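Local atomic coordinates of probable exosome complex exonuclease 2 (PDB entry 2WNR), a protein that probably serves as a non-catalytic subunit of the archaeal RNA-degrading exosome, helping to shape the active site of its partner Rrp41. Residues 15-23 and 200-208; 148-156 and 191-199. All blocks are in the same frame, centred on the assembly; numbering follows the deposited sequence.

Contact 1 (15-23 and 200-208)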
ATOM      1  N   SER A  15       0.710   9.848 -43.014  1.00 29.91           N
ATOM      2  CA  SER A  15       1.911   9.351 -43.715  1.00 27.37           C
ATOM      3  C   SER A  15       2.085   7.834 -43.580  1.00 28.08           C
ATOM      4  O   SER A  15       2.207   7.131 -44.590  1.00 27.46           O
ATOM      5  CB  SER A  15       3.186  10.044 -43.215  1.00 26.22           C
ATOM      6  OG  SER A  15       2.924  11.331 -42.693  1.00 22.44           O
ATOM      7  N   ILE A  16       2.088   7.339 -42.338  1.00 27.48           N
ATOM      8  CA  ILE A  16       2.251   5.905 -42.061  1.00 28.15           C
ATOM      9  C   ILE A  16       1.036   5.092 -42.535  1.00 28.99           C
ATOM     10  O   ILE A  16       1.145   3.895 -42.807  1.00 29.72           O
ATOM     11  CB  ILE A  16       2.548   5.622 -40.558  1.00 27.91           C
ATOM     12  CG1 ILE A  16       3.734   6.458 -40.065  1.00 26.97           C
ATOM     13  CG2 ILE A  16       2.824   4.129 -40.316  1.00 29.51           C
ATOM     14  CD1 ILE A  16       4.061   6.290 -38.576  1.00 20.79           C
ATOM     15  N   THR A  17      -0.117   5.744 -42.646  1.00 29.39           N
ATOM     16  CA  THR A  17      -1.329   5.063 -43.093  1.00 29.87           C
ATOM     17  C   THR A  17      -1.348   4.849 -44.607  1.00 29.45           C
ATOM     18  O   THR A  17      -1.599   3.735 -45.074  1.00 29.08           O
ATOM     19  CB  THR A  17      -2.605   5.764 -42.565  1.00 29.72           C
ATOM     20  OG1 THR A  17      -2.810   5.374 -41.202  1.00 31.75           O
ATOM     21  CG2 THR A  17      -3.846   5.389 -43.373  1.00 31.73           C
ATOM     22  N   ASP A  18      -1.062   5.911 -45.363  1.00 30.19           N
ATOM     23  CA  ASP A  18      -0.995   5.837 -46.824  1.00 29.93           C
ATOM     24  C   ASP A  18      -0.006   4.768 -47.289  1.00 28.98           C
ATOM     25  O   ASP A  18      -0.270   4.038 -48.242  1.00 29.82           O
ATOM     26  CB  ASP A  18      -0.632   7.203 -47.420  1.00 30.59           C
ATOM     27  CG  ASP A  18      -1.826   8.152 -47.496  1.00 33.22           C
ATOM     28  OD1 ASP A  18      -1.858   8.992 -48.427  1.00 35.18           O
ATOM     29  OD2 ASP A  18      -2.730   8.060 -46.631  1.00 31.84           O
ATOM     30  N   LEU A  19       1.120   4.682 -46.589  1.00 27.58           N
ATOM     31  CA  LEU A  19       2.156   3.694 -46.857  1.00 27.21           C
ATOM     32  C   LEU A  19       1.626   2.260 -46.708  1.00 28.38           C
ATOM     33  O   LEU A  19       1.759   1.445 -47.626  1.00 28.03           O
ATOM     34  CB  LEU A  19       3.325   3.937 -45.903  1.00 27.32           C
ATOM     35  CG  LEU A  19       4.731   3.406 -46.179  1.00 27.01           C
ATOM     36  CD1 LEU A  19       5.531   4.328 -47.090  1.00 17.61           C
ATOM     37  CD2 LEU A  19       5.427   3.262 -44.846  1.00 29.33           C
ATOM     38  N   ILE A  20       1.019   1.967 -45.554  1.00 28.37           N
ATOM     39  CA  ILE A  20       0.479   0.638 -45.255  1.00 27.68           C
ATOM     40  C   ILE A  20      -0.737   0.276 -46.105  1.00 28.33           C
ATOM     41  O   ILE A  20      -0.958  -0.904 -46.379  1.00 29.12           O
ATOM     42  CB  ILE A  20       0.163   0.477 -43.751  1.00 28.39           C
ATOM     43  CG1 ILE A  20       1.460   0.281 -42.966  1.00 26.28           C
ATOM     44  CG2 ILE A  20      -0.761  -0.714 -43.506  1.00 28.26           C
ATOM     45  CD1 ILE A  20       1.365   0.652 -41.515  1.00 20.97           C
ATOM     46  N   ASN A  21      -1.513   1.279 -46.523  1.00 28.51           N
ATOM     47  CA  ASN A  21      -2.638   1.059 -47.445  1.00 28.15           C
ATOM     48  C   ASN A  21      -2.162   0.715 -48.850  1.00 27.70           C
ATOM     49  O   ASN A  21      -2.875   0.067 -49.614  1.00 26.78           O
ATOM     50  CB  ASN A  21      -3.593   2.259 -47.481  1.00 27.89           C
ATOM     51  CG  ASN A  21      -4.562   2.282 -46.299  1.00 29.65           C
ATOM     52  OD1 ASN A  21      -4.745   1.283 -45.595  1.00 32.28           O
ATOM     53  ND2 ASN A  21      -5.190   3.434 -46.081  1.00 28.22           N
ATOM     54  N   ASN A  22      -0.951   1.158 -49.180  1.00 28.63           N
ATOM     55  CA  ASN A  22      -0.318   0.783 -50.440  1.00 29.05           C
ATOM     56  C   ASN A  22       0.732  -0.318 -50.229  1.00 28.26           C
ATOM     57  O   ASN A  22       1.678  -0.462 -51.012  1.00 28.64           O
ATOM     58  CB  ASN A  22       0.260   2.005 -51.162  1.00 29.25           C
ATOM     59  CG  ASN A  22       0.213   1.863 -52.680  1.00 32.38           C
ATOM     60  OD1 ASN A  22      -0.837   1.574 -53.260  1.00 31.74           O
ATOM     61  ND2 ASN A  22       1.354   2.071 -53.329  1.00 35.37           N
ATOM     62  N   LYS A  23       0.541  -1.073 -49.146  1.00 26.76           N
ATOM     63  CA  LYS A  23       1.215  -2.352 -48.882  1.00 26.78           C
ATOM     64  C   LYS A  23       2.702  -2.320 -48.514  1.00 25.73           C
ATOM     65  O   LYS A  23       3.416  -3.290 -48.765  1.00 25.15           O
ATOM     66  CB  LYS A  23       0.964  -3.360 -50.017  1.00 27.14           C
ATOM     67  CG  LYS A  23      -0.262  -4.241 -49.806  1.00 31.12           C
ATOM     68  CD  LYS A  23      -1.547  -3.551 -50.239  1.00 34.51           C
ATOM     69  CE  LYS A  23      -2.763  -4.337 -49.785  1.00 36.05           C
ATOM     70  NZ  LYS A  23      -4.025  -3.691 -50.238  1.00 37.53           N
ATOM     71  N   LYS A 200      -4.234  -2.791 -36.573  1.00 23.00           N
ATOM     72  CA  LYS A 200      -5.060  -2.180 -37.616  1.00 22.77           C
ATOM     73  C   LYS A 200      -4.583  -0.762 -37.909  1.00 23.38           C
ATOM     74  O   LYS A 200      -4.696   0.135 -37.066  1.00 23.81           O
ATOM     75  CB  LYS A 200      -6.534  -2.172 -37.214  1.00 23.40           C
ATOM     76  CG  LYS A 200      -7.477  -1.464 -38.197  1.00 22.90           C
ATOM     77  CD  LYS A 200      -7.908  -2.362 -39.347  1.00 22.94           C
ATOM     78  CE  LYS A 200      -8.886  -1.648 -40.267  1.00 22.04           C
ATOM     79  NZ  LYS A 200     -10.235  -1.440 -39.681  1.00 22.27           N
ATOM     80  N   ILE A 201      -4.031  -0.581 -39.101  1.00 23.23           N
ATOM     81  CA  ILE A 201      -3.625   0.724 -39.585  1.00 23.09           C
ATOM     82  C   ILE A 201      -4.270   0.877 -40.949  1.00 23.91           C
ATOM     83  O   ILE A 201      -4.220  -0.048 -41.771  1.00 24.18           O
ATOM     84  CB  ILE A 201      -2.083   0.869 -39.676  1.00 22.82           C
ATOM     85  CG1 ILE A 201      -1.451   0.707 -38.289  1.00 23.77           C
ATOM     86  CG2 ILE A 201      -1.710   2.235 -40.242  1.00 23.01           C
ATOM     87  CD1 ILE A 201      -0.021   0.199 -38.288  1.00 23.22           C
ATOM     88  N   GLY A 202      -4.880   2.042 -41.182  1.00 23.93           N
ATOM     89  CA  GLY A 202      -5.629   2.291 -42.401  1.00 22.94           C
ATOM     90  C   GLY A 202      -6.671   1.209 -42.558  1.00 22.96           C
ATOM     91  O   GLY A 202      -7.443   0.955 -41.637  1.00 22.64           O
ATOM     92  N   ASN A 203      -6.672   0.556 -43.717  1.00 23.54           N
ATOM     93  CA  ASN A 203      -7.599  -0.548 -43.990  1.00 23.72           C
ATOM     94  C   ASN A 203      -6.937  -1.919 -43.848  1.00 23.85           C
ATOM     95  O   ASN A 203      -7.480  -2.930 -44.291  1.00 24.80           O
ATOM     96  CB  ASN A 203      -8.178  -0.413 -45.403  1.00 23.37           C
ATOM     97  CG  ASN A 203      -8.856   0.923 -45.639  1.00 25.07           C
ATOM     98  OD1 ASN A 203      -8.720   1.504 -46.709  1.00 27.59           O
ATOM     99  ND2 ASN A 203      -9.599   1.414 -44.647  1.00 26.33           N
ATOM    100  N   GLU A 204      -5.756  -1.950 -43.241  1.00 23.62           N
ATOM    101  CA  GLU A 204      -4.942  -3.157 -43.241  1.00 23.45           C
ATOM    102  C   GLU A 204      -4.663  -3.631 -41.832  1.00 22.56           C
ATOM    103  O   GLU A 204      -4.581  -2.824 -40.904  1.00 23.32           O
ATOM    104  CB  GLU A 204      -3.607  -2.905 -43.964  1.00 23.56           C
ATOM    105  CG  GLU A 204      -3.722  -2.384 -45.403  1.00 24.94           C
ATOM    106  CD  GLU A 204      -4.350  -3.386 -46.358  1.00 28.51           C
ATOM    107  OE1 GLU A 204      -4.329  -4.603 -46.056  1.00 29.77           O
ATOM    108  OE2 GLU A 204      -4.865  -2.949 -47.416  1.00 27.05           O
ATOM    109  N   ILE A 205      -4.516  -4.939 -41.665  1.00 21.76           N
ATOM    110  CA  ILE A 205      -3.912  -5.449 -40.439  1.00 22.95           C
ATOM    111  C   ILE A 205      -2.447  -5.809 -40.693  1.00 23.26           C
ATOM    112  O   ILE A 205      -2.116  -6.465 -41.688  1.00 23.74           O
ATOM    113  CB  ILE A 205      -4.698  -6.617 -39.791  1.00 22.76           C
ATOM    114  CG1 ILE A 205      -5.023  -7.706 -40.811  1.00 23.39           C
ATOM    115  CG2 ILE A 205      -5.978  -6.092 -39.118  1.00 22.56           C
ATOM    116  CD1 ILE A 205      -5.233  -9.068 -40.194  1.00 25.41           C
ATOM    117  N   VAL A 206      -1.568  -5.339 -39.811  1.00 23.23           N
ATOM    118  CA  VAL A 206      -0.152  -5.630 -39.965  1.00 23.98           C
ATOM    119  C   VAL A 206       0.349  -6.439 -38.796  1.00 23.82           C
ATOM    120  O   VAL A 206       0.006  -6.153 -37.651  1.00 25.32           O
ATOM    121  CB  VAL A 206       0.779  -4.383 -40.222  1.00 24.33           C
ATOM    122  CG1 VAL A 206       0.135  -3.301 -41.063  1.00 24.03           C
ATOM    123  CG2 VAL A 206       1.481  -3.882 -38.984  1.00 26.35           C
ATOM    124  N   LEU A 207       1.161  -7.448 -39.095  1.00 23.08           N
ATOM    125  CA  LEU A 207       1.664  -8.356 -38.074  1.00 23.08           C
ATOM    126  C   LEU A 207       2.913  -7.784 -37.420  1.00 23.07           C
ATOM    127  O   LEU A 207       3.787  -7.263 -38.108  1.00 24.00           O
ATOM    128  CB  LEU A 207       1.945  -9.739 -38.680  1.00 23.12           C
ATOM    129  CG  LEU A 207       2.668 -10.826 -37.876  1.00 22.26           C
ATOM    130  CD1 LEU A 207       1.830 -11.309 -36.698  1.00 20.10           C
ATOM    131  CD2 LEU A 207       3.013 -11.992 -38.796  1.00 22.22           C
ATOM    132  N   ASP A 208       2.968  -7.881 -36.092  1.00 23.17           N
ATOM    133  CA  ASP A 208       4.134  -7.506 -35.291  1.00 22.59           C
ATOM    134  C   ASP A 208       4.493  -6.025 -35.486  1.00 22.44           C
ATOM    135  O   ASP A 208       5.412  -5.687 -36.247  1.00 22.75           O
ATOM    136  CB  ASP A 208       5.299  -8.453 -35.598  1.00 22.26           C
ATOM    137  CG  ASP A 208       6.574  -8.062 -34.902  1.00 24.71           C
ATOM    138  OD1 ASP A 208       6.503  -7.676 -33.724  1.00 24.64           O
ATOM    139  OD2 ASP A 208       7.651  -8.137 -35.535  1.00 24.57           O
TER
HETATM  140  O   HOH W   1      -4.794   5.047 -39.673  1.00  3.23           O

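Contact 2 (148-156 and 191-199)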
ATOM      1  N   GLY A 148       8.052  -1.809 -29.515  1.00 25.31           N
ATOM      2  CA  GLY A 148       6.880  -2.369 -30.195  1.00 24.88           C
ATOM      3  C   GLY A 148       6.569  -3.829 -29.878  1.00 24.86           C
ATOM      4  O   GLY A 148       7.460  -4.683 -29.862  1.00 25.33           O
ATOM      5  N   ASN A 149       5.295  -4.113 -29.633  1.00 23.92           N
ATOM      6  CA  ASN A 149       4.802  -5.490 -29.535  1.00 24.26           C
ATOM      7  C   ASN A 149       5.392  -6.263 -28.355  1.00 24.61           C
ATOM      8  O   ASN A 149       6.274  -7.109 -28.506  1.00 25.61           O
ATOM      9  CB  ASN A 149       5.011  -6.243 -30.857  1.00 24.01           C
ATOM     10  CG  ASN A 149       4.300  -7.586 -30.895  1.00 23.26           C
ATOM     11  OD1 ASN A 149       3.557  -7.945 -29.983  1.00 23.81           O
ATOM     12  ND2 ASN A 149       4.525  -8.333 -31.970  1.00 25.13           N
ATOM     13  N   LEU A 150       4.881  -5.956 -27.178  1.00 24.35           N
ATOM     14  CA  LEU A 150       5.281  -6.630 -25.980  1.00 23.61           C
ATOM     15  C   LEU A 150       4.739  -8.065 -25.906  1.00 23.82           C
ATOM     16  O   LEU A 150       5.420  -8.966 -25.435  1.00 23.54           O
ATOM     17  CB  LEU A 150       4.763  -5.815 -24.814  1.00 25.07           C
ATOM     18  CG  LEU A 150       5.671  -4.882 -24.009  1.00 23.53           C
ATOM     19  CD1 LEU A 150       6.961  -4.320 -24.619  1.00 21.95           C
ATOM     20  CD2 LEU A 150       4.841  -3.926 -23.163  1.00 20.54           C
ATOM     21  N   PHE A 151       3.517  -8.263 -26.388  1.00 23.96           N
ATOM     22  CA  PHE A 151       2.808  -9.530 -26.240  1.00 24.36           C
ATOM     23  C   PHE A 151       3.531 -10.714 -26.884  1.00 25.22           C
ATOM     24  O   PHE A 151       3.717 -11.762 -26.241  1.00 25.26           O
ATOM     25  CB  PHE A 151       1.383  -9.420 -26.794  1.00 23.13           C
ATOM     26  CG  PHE A 151       0.588  -8.317 -26.184  1.00 23.81           C
ATOM     27  CD1 PHE A 151      -0.207  -8.553 -25.065  1.00 24.61           C
ATOM     28  CD2 PHE A 151       0.633  -7.035 -26.721  1.00 26.44           C
ATOM     29  CE1 PHE A 151      -0.941  -7.523 -24.484  1.00 25.39           C
ATOM     30  CE2 PHE A 151      -0.099  -5.995 -26.146  1.00 24.04           C
ATOM     31  CZ  PHE A 151      -0.884  -6.239 -25.025  1.00 24.65           C
ATOM     32  N   ASP A 152       3.927 -10.543 -28.149  1.00 25.30           N
ATOM     33  CA  ASP A 152       4.520 -11.640 -28.909  1.00 24.90           C
ATOM     34  C   ASP A 152       5.880 -11.981 -28.344  1.00 24.45           C
ATOM     35  O   ASP A 152       6.208 -13.154 -28.201  1.00 26.31           O
ATOM     36  CB  ASP A 152       4.603 -11.294 -30.391  1.00 24.63           C
ATOM     37  CG  ASP A 152       3.241 -11.037 -31.008  1.00 27.21           C
ATOM     38  OD1 ASP A 152       2.224 -11.215 -30.309  1.00 26.60           O
ATOM     39  OD2 ASP A 152       3.184 -10.662 -32.203  1.00 27.27           O
ATOM     40  N   ALA A 153       6.644 -10.945 -27.995  1.00 23.55           N
ATOM     41  CA  ALA A 153       7.940 -11.089 -27.335  1.00 22.70           C
ATOM     42  C   ALA A 153       7.799 -11.745 -25.962  1.00 23.37           C
ATOM     43  O   ALA A 153       8.609 -12.599 -25.592  1.00 23.75           O
ATOM     44  CB  ALA A 153       8.618  -9.743 -27.205  1.00 21.17           C
ATOM     45  N   ALA A 154       6.757 -11.353 -25.226  1.00 23.70           N
ATOM     46  CA  ALA A 154       6.516 -11.866 -23.878  1.00 22.40           C
ATOM     47  C   ALA A 154       6.159 -13.340 -23.895  1.00 23.18           C
ATOM     48  O   ALA A 154       6.760 -14.130 -23.176  1.00 25.43           O
ATOM     49  CB  ALA A 154       5.452 -11.052 -23.168  1.00 21.15           C
ATOM     50  N   VAL A 155       5.200 -13.711 -24.730  1.00 22.89           N
ATOM     51  CA  VAL A 155       4.761 -15.104 -24.818  1.00 23.18           C
ATOM     52  C   VAL A 155       5.929 -15.987 -25.257  1.00 24.38           C
ATOM     53  O   VAL A 155       6.146 -17.076 -24.723  1.00 25.31           O
ATOM     54  CB  VAL A 155       3.562 -15.260 -25.787  1.00 22.42           C
ATOM     55  CG1 VAL A 155       3.307 -16.720 -26.107  1.00 21.80           C
ATOM     56  CG2 VAL A 155       2.319 -14.615 -25.191  1.00 19.97           C
ATOM     57  N   LEU A 156       6.689 -15.483 -26.223  1.00 24.28           N
ATOM     58  CA  LEU A 156       7.823 -16.204 -26.772  1.00 24.17           C
ATOM     59  C   LEU A 156       8.880 -16.482 -25.698  1.00 24.23           C
ATOM     60  O   LEU A 156       9.388 -17.597 -25.603  1.00 23.19           O
ATOM     61  CB  LEU A 156       8.418 -15.409 -27.933  1.00 23.36           C
ATOM     62  CG  LEU A 156       9.459 -16.035 -28.863  1.00 24.96           C
ATOM     63  CD1 LEU A 156       9.194 -17.519 -29.152  1.00 26.07           C
ATOM     64  CD2 LEU A 156       9.490 -15.242 -30.151  1.00 24.00           C
ATOM     65  N   ARG A 191       2.395 -29.444 -24.404  1.00 24.98           N
ATOM     66  CA  ARG A 191       2.354 -28.836 -25.735  1.00 25.00           C
ATOM     67  C   ARG A 191       2.799 -27.373 -25.717  1.00 24.78           C
ATOM     68  O   ARG A 191       2.941 -26.769 -24.656  1.00 24.41           O
ATOM     69  CB  ARG A 191       0.960 -28.963 -26.368  1.00 26.29           C
ATOM     70  CG  ARG A 191      -0.237 -28.696 -25.445  1.00 26.47           C
ATOM     71  CD  ARG A 191      -1.520 -29.082 -26.163  1.00 28.48           C
ATOM     72  NE  ARG A 191      -2.646 -29.327 -25.264  1.00 35.10           N
ATOM     73  CZ  ARG A 191      -2.895 -30.482 -24.642  1.00 36.00           C
ATOM     74  NH1 ARG A 191      -3.960 -30.591 -23.855  1.00 34.71           N
ATOM     75  NH2 ARG A 191      -2.087 -31.526 -24.791  1.00 33.07           N
ATOM     76  N   LYS A 192       3.033 -26.817 -26.900  1.00 24.13           N
ATOM     77  CA  LYS A 192       3.467 -25.430 -27.024  1.00 22.76           C
ATOM     78  C   LYS A 192       2.381 -24.588 -27.661  1.00 21.70           C
ATOM     79  O   LYS A 192       1.538 -25.096 -28.400  1.00 22.08           O
ATOM     80  CB  LYS A 192       4.749 -25.326 -27.853  1.00 23.24           C
ATOM     81  CG  LYS A 192       6.031 -25.555 -27.063  1.00 22.21           C
ATOM     82  CD  LYS A 192       7.180 -25.976 -27.968  1.00 18.02           C
ATOM     83  CE  LYS A 192       7.189 -27.476 -28.171  1.00 25.05           C
ATOM     84  NZ  LYS A 192       8.188 -27.887 -29.193  1.00 29.32           N
ATOM     85  N   ALA A 193       2.406 -23.300 -27.345  1.00 20.75           N
ATOM     86  CA  ALA A 193       1.537 -22.318 -27.965  1.00 20.28           C
ATOM     87  C   ALA A 193       2.313 -21.011 -28.058  1.00 21.59           C
ATOM     88  O   ALA A 193       3.144 -20.714 -27.193  1.00 22.65           O
ATOM     89  CB  ALA A 193       0.287 -22.136 -27.148  1.00 17.07           C
ATOM     90  N   LEU A 194       2.070 -20.243 -29.112  1.00 21.92           N
ATOM     91  CA  LEU A 194       2.682 -18.924 -29.236  1.00 22.97           C
ATOM     92  C   LEU A 194       1.666 -17.902 -29.732  1.00 23.95           C
ATOM     93  O   LEU A 194       0.532 -18.262 -30.067  1.00 24.90           O
ATOM     94  CB  LEU A 194       3.922 -18.960 -30.140  1.00 22.40           C
ATOM     95  CG  LEU A 194       5.179 -19.670 -29.617  1.00 22.18           C
ATOM     96  CD1 LEU A 194       6.271 -19.657 -30.665  1.00 23.24           C
ATOM     97  CD2 LEU A 194       5.698 -19.081 -28.303  1.00 21.67           C
ATOM     98  N   MET A 195       2.085 -16.638 -29.800  1.00 23.41           N
ATOM     99  CA  MET A 195       1.164 -15.547 -30.051  1.00 23.33           C
ATOM    100  C   MET A 195       1.600 -14.592 -31.157  1.00 24.08           C
ATOM    101  O   MET A 195       2.775 -14.217 -31.268  1.00 23.74           O
ATOM    102  CB  MET A 195       0.939 -14.781 -28.754  1.00 23.15           C
ATOM    103  CG  MET A 195      -0.045 -13.642 -28.838  1.00 23.61           C
ATOM    104  SD  MET A 195      -0.526 -13.101 -27.186  1.00 23.59           S
ATOM    105  CE  MET A 195      -1.601 -14.461 -26.695  1.00 23.22           C
ATOM    106  N   CYS A 196       0.618 -14.198 -31.962  1.00 24.40           N
ATOM    107  CA  CYS A 196       0.787 -13.189 -32.992  1.00 23.87           C
ATOM    108  C   CYS A 196      -0.080 -11.979 -32.672  1.00 23.80           C
ATOM    109  O   CYS A 196      -1.275 -12.126 -32.404  1.00 24.76           O
ATOM    110  CB  CYS A 196       0.370 -13.761 -34.337  1.00 23.23           C
ATOM    111  SG  CYS A 196       1.466 -15.021 -34.970  1.00 26.49           S
ATOM    112  N   THR A 197       0.527 -10.793 -32.695  1.00 22.85           N
ATOM    113  CA  THR A 197      -0.191  -9.543 -32.491  1.00 22.08           C
ATOM    114  C   THR A 197      -0.224  -8.761 -33.792  1.00 22.23           C
ATOM    115  O   THR A 197       0.803  -8.593 -34.451  1.00 22.45           O
ATOM    116  CB  THR A 197       0.457  -8.679 -31.393  1.00 22.38           C
ATOM    117  OG1 THR A 197       0.383  -9.370 -30.144  1.00 24.00           O
ATOM    118  CG2 THR A 197      -0.272  -7.360 -31.235  1.00 21.26           C
ATOM    119  N   PHE A 198      -1.414  -8.289 -34.148  1.00 22.11           N
ATOM    120  CA  PHE A 198      -1.641  -7.510 -35.361  1.00 22.01           C
ATOM    121  C   PHE A 198      -2.101  -6.109 -35.006  1.00 22.28           C
ATOM    122  O   PHE A 198      -2.766  -5.912 -33.998  1.00 23.52           O
ATOM    123  CB  PHE A 198      -2.721  -8.170 -36.219  1.00 22.37           C
ATOM    124  CG  PHE A 198      -2.403  -9.573 -36.615  1.00 22.23           C
ATOM    125  CD1 PHE A 198      -1.890  -9.847 -37.867  1.00 18.85           C
ATOM    126  CD2 PHE A 198      -2.620 -10.627 -35.733  1.00 22.59           C
ATOM    127  CE1 PHE A 198      -1.591 -11.155 -38.239  1.00 22.96           C
ATOM    128  CE2 PHE A 198      -2.326 -11.938 -36.097  1.00 21.42           C
ATOM    129  CZ  PHE A 198      -1.812 -12.205 -37.347  1.00 20.18           C
ATOM    130  N   ALA A 199      -1.768  -5.144 -35.849  1.00 21.34           N
ATOM    131  CA  ALA A 199      -2.214  -3.776 -35.653  1.00 21.63           C
ATOM    132  C   ALA A 199      -3.036  -3.305 -36.845  1.00 22.43           C
ATOM    133  O   ALA A 199      -2.592  -3.415 -37.988  1.00 23.07           O
ATOM    134  CB  ALA A 199      -1.020  -2.860 -35.433  1.00 21.81           C
TER
HETATM  135  O   HOH W   2       4.556 -15.353 -29.346  1.00 14.90           O

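Contact 1 (15-23 and 200-208)
I20 points from helix 15-21 onto the hairpin of strands 193-201 and 204-207, and its two branches do different work. CD1 meets the end of I201, CD1 to CD1 at 3.5 Å, the two side chains crossing at about a right angle. CG2, which lies anti to the backbone N, turns to the other strand and packs on V206 CG1 at 3.7 Å and on E204 CB. I20 and E204 slide past each other in opposite directions; the glutamate chain, bent at chi2 (-66°), brings its carboxylate to K23. That lysine, the positive-phi residue of the Schellman motif that closes the helix, sets NZ 3.0 Å from E204 OE2, a salt bridge made from above the carboxylate plane.

N21 grips the type II' turn from I201 to E204. Its OD1 takes the N-H of N203 at 2.8 Å in an almost straight bond (175°), in the carbonyl plane and on a lone pair. G202 CA, on a positive-phi backbone with no side chain, comes within 3.5 Å of N21 OD1. T17 lays CG2 against G202 CA at 3.7 Å, while its OG1 bonds to R13 O and to a water that G202 N also meets weakly.

Helix segment 15-21 stands at 91° to strand 204-207; through T17 and N21 the N-terminal helix 11-21 packs against the turn that joins the two strands. Helix 211-214 also packs against I201 and V206, through E213, while I205 points the other way, onto helix 244-268.

Contact 2 (148-156 and 191-199)
D152 and T197 form the tight end of this contact, where one carboxylate takes two bonds from a single strand residue. T197 N donates to D152 OD2 at 2.7 Å, on the syn lone pair, and T197 OG1 donates to D152 OD1 at 2.6 Å from above the carboxylate plane. A third donor comes from the helix side: N149 ND2 meets D152 OD2 at 2.7 Å, nearly straight (174°) and within its own amide plane, but well above that of the carboxylate. Three bonds thus fix the rotation of the buried D152 side chain, and these donors probably stabilise its negative charge. T197 OG1 is further linked to S222 OG on the adjacent strand.

N149 is the N-cap of helix 150-164, its OD1 accepting from D152 N, so N149 and D152 bond to each other in both directions. The first turns of the helix, 150-156, run almost antiparallel to strand 193-199 (173°) and pack along one face of the antiparallel sheet, while F198 on the opposite face meets helix 244-268. This layering of helices and sheet belongs to the RNase PH fold.

Farther along, ordinary van der Waals contacts replace the polar grip, although this side too is buried. V155 crosses M195 at about a right angle, its CG2 3.8 Å from SD; with CG anti to the backbone N (chi1 -178°) the methionine chain runs alongside the helix, SD also ending beside F151 CB. L156 CD1 meets L194 CD2 at 3.9 Å. On the side of L194 a water bridges the two backbones, donating to D152 O and accepting from M195 N.

Contacts 1 and 2 lie on successive lengths of the same strand, 193-201, with their centres about 20 Å apart. They differ in setting: contact 2 is buried about 5 Å from the centre of the chain, whereas contact 1 is partly exposed, about 24 Å out. Strand 204-207 brings them together, since V206 O lies 2.7 Å from A199 N, a probable backbone hydrogen bond. Just beyond that strand D208 OD1 probably bonds to N149 ND2, also at 2.7 Å, and forms a salt bridge with R35. No other subunit touches either contact; any influence on the Rrp41 active site would therefore be indirect.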